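PDB 5ITG: sorbitol dehydrogenase from Gluconobacter oxydans, which probably oxidises D-sorbitol to L-sorbose, using a nicotinamide cofactor (probably NADP) bound by a Rossmann-fold domain. Local coordinates for residues Lys331-Leu334 / Asn335-Ile339; Thr349-Gly352 / Tyr353-Ser356. All blocks are in the same frame, centred on the assembly; numbering follows the deposited sequence.

Interaction 1 of 2, residues Lys331-Leu334 / Asn335-Ile339; sequences KNYL and NKDVI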
ATOM      1  N   LYS A 331      -3.643 -11.207 -19.984  1.00 15.79           N
ATOM      2  CA  LYS A 331      -2.844 -12.418 -19.793  1.00 17.38           C
ATOM      3  C   LYS A 331      -1.707 -12.496 -20.803  1.00 14.62           C
ATOM      4  O   LYS A 331      -0.591 -12.909 -20.468  1.00 15.16           O
ATOM      5  CB  LYS A 331      -3.711 -13.674 -19.931  1.00 19.02           C
ATOM      6  CG  LYS A 331      -4.712 -13.901 -18.813  1.00 20.89           C
ATOM      7  CD  LYS A 331      -5.556 -15.118 -19.146  1.00 23.22           C
ATOM      8  CE  LYS A 331      -6.606 -15.386 -18.089  1.00 26.38           C
ATOM      9  NZ  LYS A 331      -7.418 -16.578 -18.462  1.00 25.66           N
ATOM     10  N   ASN A 332      -1.985 -12.106 -22.038  1.00 14.32           N
ATOM     11  CA  ASN A 332      -0.964 -12.148 -23.084  1.00 13.82           C
ATOM     12  C   ASN A 332       0.154 -11.144 -22.807  1.00 14.47           C
ATOM     13  O   ASN A 332       1.325 -11.427 -23.068  1.00 13.84           O
ATOM     14  CB  ASN A 332      -1.585 -11.880 -24.464  1.00 15.06           C
ATOM     15  CG  ASN A 332      -2.547 -12.983 -24.892  1.00 20.92           C
ATOM     16  OD1 ASN A 332      -2.486 -14.109 -24.386  1.00 22.47           O
ATOM     17  ND2 ASN A 332      -3.425 -12.670 -25.841  1.00 20.33           N
ATOM     18  N   TYR A 333      -0.214  -9.969 -22.304  1.00 13.05           N
ATOM     19  CA  TYR A 333       0.772  -8.936 -21.955  1.00 12.42           C
ATOM     20  C   TYR A 333       1.664  -9.477 -20.825  1.00 12.57           C
ATOM     21  O   TYR A 333       2.887  -9.439 -20.915  1.00 12.47           O
ATOM     22  CB  TYR A 333       0.045  -7.667 -21.490  1.00 12.93           C
ATOM     23  CG  TYR A 333       0.926  -6.581 -20.882  1.00 12.46           C
ATOM     24  CD1 TYR A 333       1.902  -5.934 -21.638  1.00 14.20           C
ATOM     25  CD2 TYR A 333       0.752  -6.183 -19.552  1.00 14.65           C
ATOM     26  CE1 TYR A 333       2.690  -4.902 -21.084  1.00 14.21           C
ATOM     27  CE2 TYR A 333       1.536  -5.154 -18.990  1.00 14.26           C
ATOM     28  CZ  TYR A 333       2.499  -4.520 -19.765  1.00 14.18           C
ATOM     29  OH  TYR A 333       3.265  -3.503 -19.220  1.00 13.54           O
ATOM     30  N   LEU A 334       1.046  -9.977 -19.759  1.00 11.82           N
ATOM     31  CA  LEU A 334       1.812 -10.517 -18.649  1.00 12.96           C
ATOM     32  C   LEU A 334       2.680 -11.710 -19.054  1.00 13.54           C
ATOM     33  O   LEU A 334       3.857 -11.769 -18.696  1.00 14.11           O
ATOM     34  CB  LEU A 334       0.881 -10.908 -17.506  1.00 14.12           C
ATOM     35  CG  LEU A 334       0.164  -9.722 -16.856  1.00 13.40           C
ATOM     36  CD1 LEU A 334      -0.798 -10.249 -15.805  1.00 17.33           C
ATOM     37  CD2 LEU A 334       1.178  -8.767 -16.215  1.00 15.42           C
ATOM     38  N   ASN A 335       2.117 -12.644 -19.815  1.00 13.23           N
ATOM     39  CA  ASN A 335       2.871 -13.834 -20.245  1.00 13.78           C
ATOM     40  C   ASN A 335       3.968 -13.589 -21.268  1.00 14.59           C
ATOM     41  O   ASN A 335       5.076 -14.117 -21.149  1.00 15.09           O
ATOM     42  CB  ASN A 335       1.935 -14.890 -20.837  1.00 12.60           C
ATOM     43  CG  ASN A 335       1.066 -15.547 -19.797  1.00 15.60           C
ATOM     44  OD1 ASN A 335       1.484 -15.741 -18.658  1.00 14.76           O
ATOM     45  ND2 ASN A 335      -0.145 -15.917 -20.189  1.00 14.61           N
ATOM     46  N   LYS A 336       3.658 -12.785 -22.274  1.00 14.51           N
ATOM     47  CA  LYS A 336       4.601 -12.537 -23.358  1.00 15.79           C
ATOM     48  C   LYS A 336       5.536 -11.339 -23.246  1.00 15.88           C
ATOM     49  O   LYS A 336       6.644 -11.371 -23.788  1.00 15.05           O
ATOM     50  CB  LYS A 336       3.827 -12.432 -24.671  1.00 16.56           C
ATOM     51  CG  LYS A 336       2.856 -13.579 -24.898  1.00 18.66           C
ATOM     52  CD  LYS A 336       3.562 -14.929 -24.905  1.00 24.10           C
ATOM     53  CE  LYS A 336       2.553 -16.075 -24.916  1.00 24.98           C
ATOM     54  NZ  LYS A 336       3.208 -17.413 -24.755  1.00 26.62           N
ATOM     55  N   ASP A 337       5.103 -10.286 -22.561  1.00 16.15           N
ATOM     56  CA  ASP A 337       5.925  -9.082 -22.448  1.00 18.05           C
ATOM     57  C   ASP A 337       6.606  -8.845 -21.105  1.00 17.88           C
ATOM     58  O   ASP A 337       7.785  -8.486 -21.059  1.00 19.24           O
ATOM     59  CB  ASP A 337       5.079  -7.853 -22.803  1.00 19.86           C
ATOM     60  CG  ASP A 337       4.388  -8.000 -24.145  1.00 22.02           C
ATOM     61  OD1 ASP A 337       5.090  -8.234 -25.149  1.00 26.26           O
ATOM     62  OD2 ASP A 337       3.148  -7.894 -24.200  1.00 22.94           O
ATOM     63  N   VAL A 338       5.878  -9.047 -20.014  1.00 17.35           N
ATOM     64  CA  VAL A 338       6.435  -8.795 -18.689  1.00 14.54           C
ATOM     65  C   VAL A 338       7.221  -9.949 -18.082  1.00 14.20           C
ATOM     66  O   VAL A 338       8.399  -9.795 -17.770  1.00 14.56           O
ATOM     67  CB  VAL A 338       5.329  -8.371 -17.698  1.00 13.61           C
ATOM     68  CG1 VAL A 338       5.948  -7.989 -16.336  1.00 13.48           C
ATOM     69  CG2 VAL A 338       4.545  -7.183 -18.271  1.00 10.70           C
ATOM     70  N   ILE A 339       6.578 -11.098 -17.908  1.00 14.69           N
ATOM     71  CA  ILE A 339       7.247 -12.251 -17.310  1.00 14.77           C
ATOM     72  C   ILE A 339       8.609 -12.599 -17.930  1.00 14.33           C
ATOM     73  O   ILE A 339       9.569 -12.894 -17.203  1.00 14.14           O
ATOM     74  CB  ILE A 339       6.315 -13.505 -17.321  1.00 15.19           C
ATOM     75  CG1 ILE A 339       5.217 -13.329 -16.261  1.00 16.10           C
ATOM     76  CG2 ILE A 339       7.113 -14.772 -17.008  1.00 16.63           C
ATOM     77  CD1 ILE A 339       4.196 -14.464 -16.217  1.00 15.88           C
TER
HETATM   78  O   HOH W   1      -0.958 -15.590 -23.040  1.00 32.49           O

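Interaction 2 of 2, residues Thr349-Gly352 / Tyr353-Ser356; sequences TLEG and YRDS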
ATOM      1  N   THR A 349       6.424 -18.193  -8.146  1.00 25.88           N
ATOM      2  CA  THR A 349       6.488 -18.244  -9.599  1.00 23.12           C
ATOM      3  C   THR A 349       5.764 -17.004 -10.106  1.00 21.23           C
ATOM      4  O   THR A 349       4.789 -16.542  -9.497  1.00 19.55           O
ATOM      5  CB  THR A 349       5.817 -19.501 -10.193  1.00 22.49           C
ATOM      6  OG1 THR A 349       4.412 -19.466  -9.937  1.00 25.84           O
ATOM      7  CG2 THR A 349       6.413 -20.765  -9.584  1.00 25.74           C
ATOM      8  N   LEU A 350       6.265 -16.445 -11.200  1.00 18.74           N
ATOM      9  CA  LEU A 350       5.656 -15.259 -11.775  1.00 17.28           C
ATOM     10  C   LEU A 350       4.277 -15.624 -12.318  1.00 16.75           C
ATOM     11  O   LEU A 350       3.367 -14.791 -12.338  1.00 17.13           O
ATOM     12  CB  LEU A 350       6.555 -14.699 -12.882  1.00 17.94           C
ATOM     13  CG  LEU A 350       7.893 -14.167 -12.344  1.00 19.70           C
ATOM     14  CD1 LEU A 350       8.812 -13.766 -13.487  1.00 19.08           C
ATOM     15  CD2 LEU A 350       7.635 -12.984 -11.431  1.00 19.88           C
ATOM     16  N   GLU A 351       4.120 -16.882 -12.730  1.00 14.35           N
ATOM     17  CA  GLU A 351       2.850 -17.352 -13.264  1.00 16.60           C
ATOM     18  C   GLU A 351       1.809 -17.425 -12.163  1.00 16.65           C
ATOM     19  O   GLU A 351       0.627 -17.175 -12.401  1.00 16.72           O
ATOM     20  CB  GLU A 351       3.014 -18.725 -13.915  1.00 20.24           C
ATOM     21  CG  GLU A 351       4.002 -18.737 -15.062  1.00 25.86           C
ATOM     22  CD  GLU A 351       5.319 -19.401 -14.697  1.00 30.47           C
ATOM     23  OE1 GLU A 351       6.105 -18.837 -13.880  1.00 30.01           O
ATOM     24  OE2 GLU A 351       5.558 -20.502 -15.234  1.00 25.80           O
ATOM     25  N   GLY A 352       2.254 -17.785 -10.963  1.00 16.36           N
ATOM     26  CA  GLY A 352       1.354 -17.857  -9.826  1.00 15.44           C
ATOM     27  C   GLY A 352       0.965 -16.440  -9.439  1.00 14.79           C
ATOM     28  O   GLY A 352      -0.159 -16.185  -9.015  1.00 14.98           O
ATOM     29  N   TYR A 353       1.900 -15.507  -9.582  1.00 14.13           N
ATOM     30  CA  TYR A 353       1.603 -14.122  -9.252  1.00 14.78           C
ATOM     31  C   TYR A 353       0.568 -13.614 -10.249  1.00 14.72           C
ATOM     32  O   TYR A 353      -0.391 -12.936  -9.879  1.00 15.20           O
ATOM     33  CB  TYR A 353       2.850 -13.245  -9.334  1.00 13.30           C
ATOM     34  CG  TYR A 353       2.623 -11.880  -8.697  1.00 15.37           C
ATOM     35  CD1 TYR A 353       2.647 -11.726  -7.314  1.00 14.67           C
ATOM     36  CD2 TYR A 353       2.324 -10.769  -9.477  1.00 16.31           C
ATOM     37  CE1 TYR A 353       2.371 -10.484  -6.716  1.00 17.51           C
ATOM     38  CE2 TYR A 353       2.049  -9.530  -8.902  1.00 16.15           C
ATOM     39  CZ  TYR A 353       2.074  -9.395  -7.525  1.00 19.31           C
ATOM     40  OH  TYR A 353       1.798  -8.169  -6.967  1.00 18.81           O
ATOM     41  N   ARG A 354       0.783 -13.941 -11.519  1.00 12.73           N
ATOM     42  CA  ARG A 354      -0.130 -13.554 -12.594  1.00 13.97           C
ATOM     43  C   ARG A 354      -1.536 -14.033 -12.246  1.00 15.47           C
ATOM     44  O   ARG A 354      -2.508 -13.285 -12.369  1.00 15.69           O
ATOM     45  CB  ARG A 354       0.313 -14.194 -13.915  1.00 15.44           C
ATOM     46  CG  ARG A 354      -0.690 -14.074 -15.058  1.00 16.22           C
ATOM     47  CD  ARG A 354      -0.435 -15.180 -16.091  1.00 18.47           C
ATOM     48  NE  ARG A 354      -0.786 -16.502 -15.571  1.00 15.28           N
ATOM     49  CZ  ARG A 354      -0.316 -17.654 -16.046  1.00 18.11           C
ATOM     50  NH1 ARG A 354       0.543 -17.668 -17.062  1.00 15.56           N
ATOM     51  NH2 ARG A 354      -0.717 -18.801 -15.515  1.00 17.65           N
ATOM     52  N   ASP A 355      -1.642 -15.284 -11.810  1.00 15.12           N
ATOM     53  CA  ASP A 355      -2.940 -15.834 -11.453  1.00 16.31           C
ATOM     54  C   ASP A 355      -3.598 -15.035 -10.335  1.00 15.98           C
ATOM     55  O   ASP A 355      -4.803 -14.791 -10.378  1.00 15.25           O
ATOM     56  CB  ASP A 355      -2.813 -17.304 -11.044  1.00 17.44           C
ATOM     57  CG  ASP A 355      -2.432 -18.199 -12.210  1.00 22.22           C
ATOM     58  OD1 ASP A 355      -2.697 -17.806 -13.368  1.00 23.59           O
ATOM     59  OD2 ASP A 355      -1.882 -19.298 -11.974  1.00 23.21           O
ATOM     60  N   SER A 356      -2.816 -14.617  -9.343  1.00 16.54           N
ATOM     61  CA  SER A 356      -3.376 -13.842  -8.236  1.00 17.16           C
ATOM     62  C   SER A 356      -3.838 -12.461  -8.698  1.00 18.70           C
ATOM     63  O   SER A 356      -4.850 -11.948  -8.222  1.00 18.15           O
ATOM     64  CB  SER A 356      -2.358 -13.687  -7.100  1.00 18.91           C
ATOM     65  OG  SER A 356      -1.261 -12.874  -7.486  1.00 22.53           O
TER

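Interaction 1 of 2, residues Lys331-Leu334 / Asn335-Ile339
Tyr333 O is gripped by two backbone donors at once: Asp337 N at 2.9 Å, tilted from the carbonyl plane, and Val338 N at 3.1 Å, lying in that plane. One turn earlier the bonding is plainly alpha-helical, with Asn335 N giving a 2.8 Å bond to Lys331 O and Lys336 N bonding Asn332 O. From the shared carbonyl on, the spacing widens by a residue: Val338 N to Tyr333 O, then Ile339 N to Leu334 O at 2.9 Å in a nearly straight bond (N-H...O 166°). A single water adds a side-chain link, donating to Asn332 OD1 and accepting from Asn335 ND2 at 3.0 Å. The other end of that amide, Asn335 OD1, bonds Arg354 of helix 350-361. The two i to i+5 bonds, to Tyr333 O and Leu334 O, make a pi-type turn near the C-terminal end of helix 324-338, within the C-terminal domain of the mannitol dehydrogenase family. The turn carries Val338 to the tyrosine ring: CG2 stands over one face, 3.9 Å from the Tyr333 ring centroid and displaced toward the rim by CZ and CE2, a CH-pi contact. Tyr333 CG lies anti to the backbone N (chi1 171°), which sends the ring outward with a lean toward the C-terminal end, over this methyl. The Asp337 side chain crosses that of Tyr333 at about a right angle, carboxylate and ring planes 50° apart; OD2 comes within 3.5 Å of Tyr333 CD1 while making a salt bridge to Arg401 of helix 400-412. Farther out, Leu334 CD2 meets the same Val338 CG2 at 4.3 Å. Helix 288-312 packs here, Ala300 and Met304 meeting Tyr333 and Met297 meeting Val338, while Thr388 of helix 377-394 touches both.

Interaction 2 of 2, residues Thr349-Gly352 / Tyr353-Ser356
Thr349 meets the next turn through its backbone: Tyr353 N bonds Thr349 O at 3.1 Å. Thr349 is the N-cap of helix 350-361, and its OG1 takes a 2.9 Å capping bond from Gly352 N. Leu350 O accepts from Arg354 N at 2.8 Å. Glu351 O accepts from Asp355 N and also lies over one face of the Arg354 guanidinium; Glu351 CB lies over the same face, 3.9 Å above the plane and toward its rim. A bend at chi3 (69°) folds the arginine back toward Asp355, whose OD1 it grips side-on with NE and NH2 (3.1 Å from NH2), OD1 lying in the guanidinium plane and met by both nitrogens from one face of the carboxylate. With NH1 held by Asn335, a leucine at Arg354 would probably leave Asp355 without its salt-bridge mate and Asn335 OD1 without its arginine donor. Gly352 O closes the turn by accepting from Ser356 N. On the buried side Tyr353 packs on Val293, Lys294 and Leu298 of helix 288-312, Arg354 touches Met297 of the same helix, and Leu350 meets Ile339 and Leu342 in the connection from helix 324-338.

Interactions 1 and 2 lie in series, near the C-terminal end of helix 324-338 and at the opening turn of helix 350-361, with centres about 11 Å apart. Their polar meeting point is a probable hydrogen bond of 2.7 Å between Asn335 OD1 and Arg354 NH1, which couples the water-linked asparagine of interaction 1 to the salt-bridged arginine of interaction 2. Apolar contacts accompany it: Leu334 CD1 lies 3.9 Å from Arg354 CG, and Ile339 CG1 is equally far from Leu350 CB. Met297 of helix 288-312 touches side chains from both, namely Val338, Ile339 and Arg354. Both turns lie in the helical C-terminal domain.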